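Local atomic coordinates of PKS (Streptomyces sp. CNQ431, PDB entry 5YDA), a protein that probably selects acyl extender units and loads them for chain assembly, as the broadly selective acyltransferase part of the splenocin polyketide synthase. Residues Arg30-Ser41 with Pro75-Ser86; Thr169-Val177 with Leu219-Arg227. All coordinates share one frame; numbering follows the deposited sequence.

Contact 1: Arg30-Ser41 with Pro75-Ser86; sequences RRLVLPVSARTS and PALRHRLTVSAS
Leu34 and Val83 pair across the middle of a two-stranded antiparallel sheet, formed by 32-38 and 79-85, that is consistent with the linker preceding the acyltransferase in modular polyketide synthases. Their backbones form a hydrogen-bonded pair, with Leu34 N 2.9 Å from Val83 O, and Leu32 with Ala85, Val36 with Leu81 and Ala38 with His79 repeat the pattern. On the face these residues share, CB of Leu34 packs 3.7 Å from CG2 of Val83. Next along, Val36 and Leu81 lie side by side. With chi1 at 61°, CG of Leu81 sits between its own N and carbonyl carbon, and this brings CD1 within 4.0 Å of CB of Val36. On the reverse face, Val33 CG1 meets Thr82 CB at 3.8 Å.

Side chains take part at both ends of the pairing. At one, the chain beyond Ala38 folds over the His79 ring, with Thr40 C lying over the centre of one ring face. Here too Ser37 OG accepts the N-H of Leu77, a bond of 3.0 Å that is nearly straight at 167° and ties the turn before strand 79-85 to its neighbour. At the other, a water links the residues flanking the strands, accepting from Arg31 NE and hydrogen-bonding Ser86 OG.

Further out, helices 43-56 and 63-72, which connect the strands, cover the Leu34 and Val36 face, while helix 407-420 lies against Thr82 and Ser84. Arg80 NH1 forms a salt bridge with Asp424, just past that helix, and the guanidinium makes a cation-pi contact with Trp419 on it. The extended Arg80 chain is steadied from within the segment, where NE donates to Leu77 O at 3.0 Å, the oxygen lying close to the guanidinium plane.

Contact 2: Thr169-Val177 with Leu219-Arg227; sequences TAAFMALFV and LPVVAERIR
Met173, in segment 169-177 of helix 169-188, fits as a knob into the hole formed by Leu219, Val222, Ala223 and Ile226 in segment 219-227 of helix 215-231, a knobs-into-holes contact in the helical part of the acyltransferase domain. The axes of the two short segments pass 9.5 Å apart at 138°, antiparallel but strongly inclined.

Apolar contacts make up most of the interface. Met173 folds back at chi2 and chi3 (-54° and -58°), which turns its thioether end into the hole: SD lies 3.6 Å from Val222 CG1 and equally far from Ile226 CD1, while CE carries on to the Leu219 backbone, 3.5 Å from its O. The Ile226 CD1 methyl also touches Phe172 CB, so one branch wedges between two successive residues of the opposing helix. Leu219 CD2 serves the other end, reaching both Phe176 and Val177 CG2.

The aromatic contacts centre on Phe176, whose ring meets two branches in different ways. Leu219 CD2 comes in at the edge, near the ring plane and 3.6 Å from CE2, whereas Val222 CG2 stands over one face, offset toward the rim. Helix 201-210 backs both Phe176, through Thr205, and Val222, through Tyr204.

Where Thr169 meets Arg227 the groups are polar but the contact is van der Waals: the side chains cross at about a right angle, with Thr169 OG1 3.3 Å from Arg227 CG and the Thr169 CG2 methyl over one face of the guanidinium.

Polar bonds run to other partners. Arg225 hydrogen-bonds through NH2 to Ser200 OG, at the centre of a GxSxG sequence consistent with a nucleophile elbow. Arg227 NH2 donates to Ala151 O of helix 135-152, and its NH1 forms a salt bridge to Glu224 OE1 at 3.0 Å.

In the fold
Two ways of joining chain segments appear in one chain, the centres of contact 1 and contact 2 lying 39 Å apart on opposite sides of its middle. Contact 1 lies toward the periphery, partly buried, and relies on backbone hydrogen bonds between strands, with exposed or polar groups at both ends. Contact 2 is buried within the acyltransferase domain and rests on interlocking side chains between two helices, with no backbone bond joining them. They hold different elements and do not touch: the nearest atoms of contact 1 and contact 2 are about 19 Å apart. The first lies wholly upstream of the second in the chain.

Contact 1: Arg30-Ser41 with Pro75-Ser86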
# COMPACT_ATOMS: atom_id res chain seq x y z
N ARG A 30 21.75 -3.40 -12.44
CA ARG A 30 22.84 -3.87 -11.61
C ARG A 30 22.53 -3.86 -10.12
O ARG A 30 23.31 -4.43 -9.34
CB ARG A 30 24.07 -2.99 -11.87
CG ARG A 30 24.69 -3.12 -13.25
CD ARG A 30 25.50 -1.88 -13.58
NE ARG A 30 24.86 -0.67 -13.06
CZ ARG A 30 25.37 0.54 -13.11
NH1 ARG A 30 26.56 0.77 -13.65
NH2 ARG A 30 24.69 1.57 -12.60
N ARG A 31 21.42 -3.26 -9.70
CA ARG A 31 21.17 -3.06 -8.27
C ARG A 31 21.01 -4.39 -7.54
O ARG A 31 20.26 -5.27 -7.97
CB ARG A 31 19.93 -2.19 -8.07
CG ARG A 31 19.64 -1.83 -6.62
CD ARG A 31 18.47 -0.83 -6.55
NE ARG A 31 18.83 0.48 -7.11
CZ ARG A 31 18.38 0.95 -8.28
NH1 ARG A 31 17.54 0.22 -9.02
NH2 ARG A 31 18.78 2.16 -8.69
N LEU A 32 21.72 -4.52 -6.42
CA LEU A 32 21.70 -5.74 -5.62
C LEU A 32 21.55 -5.38 -4.15
O LEU A 32 21.90 -4.27 -3.72
CB LEU A 32 22.98 -6.56 -5.82
CG LEU A 32 23.16 -7.18 -7.20
CD1 LEU A 32 24.56 -7.78 -7.32
CD2 LEU A 32 22.08 -8.25 -7.46
N VAL A 33 21.04 -6.34 -3.38
CA VAL A 33 20.89 -6.21 -1.94
C VAL A 33 22.02 -6.99 -1.28
O VAL A 33 22.26 -8.16 -1.63
CB VAL A 33 19.52 -6.74 -1.48
CG1 VAL A 33 19.34 -6.56 0.02
CG2 VAL A 33 18.41 -6.06 -2.26
N LEU A 34 22.72 -6.36 -0.34
CA LEU A 34 23.78 -7.01 0.43
C LEU A 34 23.31 -7.27 1.85
O LEU A 34 23.08 -6.31 2.60
CB LEU A 34 25.05 -6.16 0.44
CG LEU A 34 25.60 -5.71 -0.91
CD1 LEU A 34 26.90 -4.96 -0.73
CD2 LEU A 34 25.79 -6.89 -1.85
N PRO A 35 23.16 -8.52 2.28
CA PRO A 35 22.75 -8.81 3.66
C PRO A 35 23.92 -8.87 4.63
O PRO A 35 25.01 -9.35 4.30
CB PRO A 35 22.09 -10.19 3.54
CG PRO A 35 22.90 -10.86 2.45
CD PRO A 35 23.28 -9.76 1.47
N VAL A 36 23.68 -8.39 5.84
CA VAL A 36 24.64 -8.42 6.93
C VAL A 36 23.91 -8.86 8.19
O VAL A 36 22.86 -8.30 8.53
CB VAL A 36 25.29 -7.04 7.18
CG1 VAL A 36 26.40 -7.15 8.21
CG2 VAL A 36 25.80 -6.43 5.88
N SER A 37 24.45 -9.86 8.88
CA SER A 37 23.85 -10.32 10.13
C SER A 37 24.93 -10.61 11.16
O SER A 37 25.97 -11.20 10.85
CB SER A 37 23.00 -11.58 9.91
OG SER A 37 23.77 -12.65 9.41
N ALA A 38 24.67 -10.20 12.40
CA ALA A 38 25.57 -10.43 13.52
C ALA A 38 24.78 -11.02 14.68
O ALA A 38 23.60 -11.34 14.53
CB ALA A 38 26.28 -9.14 13.94
N ARG A 39 25.41 -11.16 15.85
CA ARG A 39 24.72 -11.68 17.02
C ARG A 39 24.34 -10.60 18.01
O ARG A 39 23.60 -10.88 18.96
CB ARG A 39 25.59 -12.73 17.73
CG ARG A 39 25.29 -14.18 17.35
CD ARG A 39 25.97 -15.18 18.31
NE ARG A 39 25.36 -15.19 19.64
CZ ARG A 39 24.31 -15.93 20.00
NH1 ARG A 39 23.72 -16.74 19.12
NH2 ARG A 39 23.83 -15.85 21.24
N THR A 40 24.81 -9.37 17.82
CA THR A 40 24.76 -8.35 18.85
C THR A 40 24.19 -7.05 18.30
O THR A 40 24.26 -6.77 17.11
CB THR A 40 26.16 -8.13 19.44
OG1 THR A 40 26.71 -9.40 19.81
CG2 THR A 40 26.13 -7.22 20.68
N SER A 41 23.63 -6.27 19.22
CA SER A 41 23.01 -4.96 18.99
C SER A 41 23.49 -4.16 17.76
O SER A 41 22.63 -3.69 17.01
CB SER A 41 23.16 -4.09 20.26
OG SER A 41 23.05 -4.87 21.45
N PRO A 75 26.02 -17.44 7.92
CA PRO A 75 24.69 -17.76 8.45
C PRO A 75 23.86 -16.50 8.66
O PRO A 75 24.39 -15.40 8.85
CB PRO A 75 25.00 -18.45 9.77
CG PRO A 75 26.29 -17.82 10.21
CD PRO A 75 27.06 -17.48 8.96
N ALA A 76 22.54 -16.68 8.63
CA ALA A 76 21.60 -15.57 8.81
C ALA A 76 21.30 -15.42 10.30
O ALA A 76 20.37 -16.04 10.83
CB ALA A 76 20.34 -15.80 7.99
N LEU A 77 22.07 -14.58 10.97
CA LEU A 77 21.98 -14.42 12.42
C LEU A 77 20.83 -13.47 12.78
O LEU A 77 20.08 -13.00 11.92
CB LEU A 77 23.32 -13.96 12.97
CG LEU A 77 24.56 -14.76 12.55
CD1 LEU A 77 25.78 -14.28 13.32
CD2 LEU A 77 24.35 -16.24 12.76
N ARG A 78 20.71 -13.14 14.07
CA ARG A 78 19.48 -12.53 14.58
C ARG A 78 19.40 -11.04 14.26
O ARG A 78 18.31 -10.54 13.96
CB ARG A 78 19.37 -12.74 16.10
CG ARG A 78 18.92 -14.16 16.52
CD ARG A 78 18.26 -14.24 17.93
NE ARG A 78 18.60 -13.15 18.85
CZ ARG A 78 17.71 -12.31 19.39
NH1 ARG A 78 16.41 -12.44 19.10
NH2 ARG A 78 18.11 -11.34 20.21
N HIS A 79 20.51 -10.32 14.33
CA HIS A 79 20.55 -8.89 14.09
C HIS A 79 20.97 -8.64 12.64
O HIS A 79 22.08 -9.03 12.25
CB HIS A 79 21.50 -8.19 15.06
CG HIS A 79 21.01 -8.17 16.48
ND1 HIS A 79 20.58 -7.02 17.10
CD2 HIS A 79 20.90 -9.16 17.40
CE1 HIS A 79 20.21 -7.30 18.33
NE2 HIS A 79 20.40 -8.59 18.54
N ARG A 80 20.11 -7.99 11.86
CA ARG A 80 20.30 -7.90 10.42
C ARG A 80 20.19 -6.46 9.93
O ARG A 80 19.43 -5.66 10.48
CB ARG A 80 19.27 -8.74 9.67
CG ARG A 80 19.15 -10.15 10.15
CD ARG A 80 18.14 -10.95 9.33
NE ARG A 80 18.25 -12.37 9.67
CZ ARG A 80 17.44 -13.33 9.22
NH1 ARG A 80 16.44 -13.03 8.39
NH2 ARG A 80 17.64 -14.58 9.59
N LEU A 81 20.94 -6.15 8.87
CA LEU A 81 20.69 -4.97 8.06
C LEU A 81 21.09 -5.28 6.62
O LEU A 81 21.75 -6.28 6.33
CB LEU A 81 21.41 -3.72 8.59
CG LEU A 81 22.94 -3.61 8.72
CD1 LEU A 81 23.64 -3.44 7.37
CD2 LEU A 81 23.27 -2.45 9.64
N THR A 82 20.68 -4.40 5.71
CA THR A 82 21.05 -4.54 4.31
C THR A 82 21.40 -3.18 3.76
O THR A 82 21.02 -2.15 4.31
CB THR A 82 19.92 -5.12 3.44
OG1 THR A 82 18.81 -4.22 3.42
CG2 THR A 82 19.48 -6.50 3.92
N VAL A 83 22.16 -3.19 2.66
CA VAL A 83 22.32 -2.03 1.79
C VAL A 83 21.92 -2.45 0.39
O VAL A 83 21.91 -3.64 0.06
CB VAL A 83 23.77 -1.48 1.81
CG1 VAL A 83 24.14 -1.04 3.22
CG2 VAL A 83 24.75 -2.54 1.30
N SER A 84 21.53 -1.47 -0.42
CA SER A 84 21.30 -1.64 -1.84
C SER A 84 22.37 -0.87 -2.60
O SER A 84 22.70 0.26 -2.23
CB SER A 84 19.92 -1.11 -2.25
OG SER A 84 18.89 -1.77 -1.54
N ALA A 85 22.88 -1.47 -3.68
CA ALA A 85 23.95 -0.82 -4.42
C ALA A 85 23.97 -1.35 -5.85
O ALA A 85 23.68 -2.53 -6.09
CB ALA A 85 25.31 -1.05 -3.76
N SER A 86 24.31 -0.47 -6.79
CA SER A 86 24.55 -0.84 -8.18
C SER A 86 26.03 -0.80 -8.53
O SER A 86 26.38 -0.97 -9.70
CB SER A 86 23.76 0.09 -9.11
OG SER A 86 22.36 -0.01 -8.87
O HOH W 1 21.21 1.55 -6.42

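Contact 2: Thr169-Val177 with Leu219-Arg227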
# COMPACT_ATOMS: atom_id res chain seq x y z
N THR A 169 -11.70 8.71 -13.70
CA THR A 169 -11.78 7.25 -13.60
C THR A 169 -10.42 6.62 -13.86
O THR A 169 -9.98 5.72 -13.12
CB THR A 169 -12.82 6.72 -14.59
OG1 THR A 169 -14.05 7.44 -14.44
CG2 THR A 169 -13.09 5.23 -14.35
N ALA A 170 -9.71 7.09 -14.89
CA ALA A 170 -8.41 6.54 -15.24
C ALA A 170 -7.39 6.78 -14.13
O ALA A 170 -6.53 5.92 -13.86
CB ALA A 170 -7.92 7.16 -16.55
N ALA A 171 -7.44 7.96 -13.48
CA ALA A 171 -6.47 8.26 -12.43
C ALA A 171 -6.59 7.26 -11.29
O ALA A 171 -5.58 6.79 -10.75
CB ALA A 171 -6.66 9.69 -11.91
N PHE A 172 -7.83 6.90 -10.92
CA PHE A 172 -7.98 5.99 -9.80
C PHE A 172 -7.74 4.55 -10.22
O PHE A 172 -7.16 3.78 -9.45
CB PHE A 172 -9.35 6.17 -9.15
CG PHE A 172 -9.49 7.45 -8.40
CD1 PHE A 172 -8.73 7.68 -7.25
CD2 PHE A 172 -10.35 8.45 -8.85
CE1 PHE A 172 -8.84 8.88 -6.56
CE2 PHE A 172 -10.47 9.64 -8.16
CZ PHE A 172 -9.71 9.86 -7.01
N MET A 173 -8.14 4.18 -11.45
CA MET A 173 -7.81 2.85 -11.94
C MET A 173 -6.31 2.67 -12.07
O MET A 173 -5.79 1.57 -11.80
CB MET A 173 -8.51 2.58 -13.28
CG MET A 173 -10.05 2.46 -13.16
SD MET A 173 -10.57 1.22 -11.93
CE MET A 173 -9.76 -0.26 -12.57
N ALA A 174 -5.59 3.73 -12.45
CA ALA A 174 -4.13 3.67 -12.39
C ALA A 174 -3.66 3.24 -11.01
O ALA A 174 -2.76 2.40 -10.87
CB ALA A 174 -3.52 5.03 -12.76
N LEU A 175 -4.28 3.79 -9.95
CA LEU A 175 -3.85 3.42 -8.60
C LEU A 175 -4.20 1.98 -8.30
O LEU A 175 -3.37 1.24 -7.75
CB LEU A 175 -4.49 4.36 -7.56
CG LEU A 175 -4.17 3.98 -6.10
CD1 LEU A 175 -2.69 4.20 -5.79
CD2 LEU A 175 -5.03 4.78 -5.15
N PHE A 176 -5.41 1.55 -8.68
CA PHE A 176 -5.82 0.17 -8.42
C PHE A 176 -4.86 -0.82 -9.06
O PHE A 176 -4.40 -1.77 -8.41
CB PHE A 176 -7.24 -0.04 -8.93
CG PHE A 176 -7.74 -1.45 -8.77
CD1 PHE A 176 -8.13 -1.93 -7.52
CD2 PHE A 176 -7.82 -2.30 -9.87
CE1 PHE A 176 -8.58 -3.23 -7.38
CE2 PHE A 176 -8.27 -3.59 -9.73
CZ PHE A 176 -8.66 -4.07 -8.49
N VAL A 177 -4.48 -0.58 -10.32
CA VAL A 177 -3.62 -1.52 -11.04
C VAL A 177 -2.20 -1.46 -10.50
O VAL A 177 -1.52 -2.49 -10.40
CB VAL A 177 -3.68 -1.24 -12.55
CG1 VAL A 177 -2.60 -2.01 -13.31
CG2 VAL A 177 -5.07 -1.61 -13.07
N LEU A 219 -11.83 -5.47 -12.38
CA LEU A 219 -11.40 -4.25 -13.07
C LEU A 219 -12.56 -3.40 -13.60
O LEU A 219 -12.64 -2.22 -13.23
CB LEU A 219 -10.42 -4.63 -14.18
CG LEU A 219 -8.99 -4.99 -13.75
CD1 LEU A 219 -8.25 -5.66 -14.90
CD2 LEU A 219 -8.23 -3.74 -13.29
N PRO A 220 -13.48 -3.91 -14.43
CA PRO A 220 -14.56 -3.02 -14.89
C PRO A 220 -15.51 -2.61 -13.77
O PRO A 220 -16.08 -1.51 -13.84
CB PRO A 220 -15.28 -3.85 -15.98
CG PRO A 220 -14.92 -5.26 -15.70
CD PRO A 220 -13.60 -5.28 -14.97
N VAL A 221 -15.69 -3.43 -12.74
CA VAL A 221 -16.62 -3.09 -11.66
C VAL A 221 -16.07 -1.95 -10.82
O VAL A 221 -16.78 -0.99 -10.50
CB VAL A 221 -16.92 -4.33 -10.80
CG1 VAL A 221 -17.70 -3.92 -9.55
CG2 VAL A 221 -17.70 -5.37 -11.60
N VAL A 222 -14.79 -2.05 -10.43
CA VAL A 222 -14.13 -0.94 -9.75
C VAL A 222 -14.22 0.33 -10.59
O VAL A 222 -14.48 1.42 -10.06
CB VAL A 222 -12.67 -1.31 -9.44
CG1 VAL A 222 -11.90 -0.09 -8.90
CG2 VAL A 222 -12.63 -2.47 -8.44
N ALA A 223 -14.05 0.22 -11.91
CA ALA A 223 -14.16 1.40 -12.77
C ALA A 223 -15.55 2.02 -12.67
O ALA A 223 -15.67 3.25 -12.56
CB ALA A 223 -13.83 1.05 -14.22
N GLU A 224 -16.61 1.21 -12.72
CA GLU A 224 -17.95 1.78 -12.62
C GLU A 224 -18.26 2.25 -11.20
O GLU A 224 -19.04 3.19 -11.01
CB GLU A 224 -19.03 0.78 -13.09
CG GLU A 224 -18.82 0.17 -14.50
CD GLU A 224 -18.72 1.21 -15.64
OE1 GLU A 224 -18.22 0.85 -16.74
OE2 GLU A 224 -19.16 2.37 -15.44
N ARG A 225 -17.66 1.62 -10.19
CA ARG A 225 -17.81 2.13 -8.83
C ARG A 225 -17.31 3.57 -8.75
O ARG A 225 -17.99 4.45 -8.21
CB ARG A 225 -17.06 1.22 -7.86
CG ARG A 225 -17.12 1.68 -6.43
CD ARG A 225 -16.33 0.74 -5.55
NE ARG A 225 -16.39 1.12 -4.15
CZ ARG A 225 -15.54 1.95 -3.56
NH1 ARG A 225 -14.55 2.49 -4.25
NH2 ARG A 225 -15.67 2.23 -2.26
N ILE A 226 -16.15 3.83 -9.35
CA ILE A 226 -15.56 5.16 -9.34
C ILE A 226 -16.47 6.15 -10.05
O ILE A 226 -16.72 7.25 -9.55
CB ILE A 226 -14.16 5.11 -9.98
CG1 ILE A 226 -13.21 4.31 -9.08
CG2 ILE A 226 -13.65 6.51 -10.30
CD1 ILE A 226 -12.00 3.76 -9.80
N ARG A 227 -16.99 5.78 -11.23
CA ARG A 227 -17.86 6.71 -11.96
C ARG A 227 -19.14 6.99 -11.19
O ARG A 227 -19.62 8.13 -11.18
CB ARG A 227 -18.21 6.15 -13.34
CG ARG A 227 -17.03 5.98 -14.27
CD ARG A 227 -17.50 5.42 -15.59
NE ARG A 227 -16.44 5.49 -16.58
CZ ARG A 227 -15.99 4.44 -17.26
NH1 ARG A 227 -16.53 3.25 -17.05
NH2 ARG A 227 -15.03 4.60 -18.15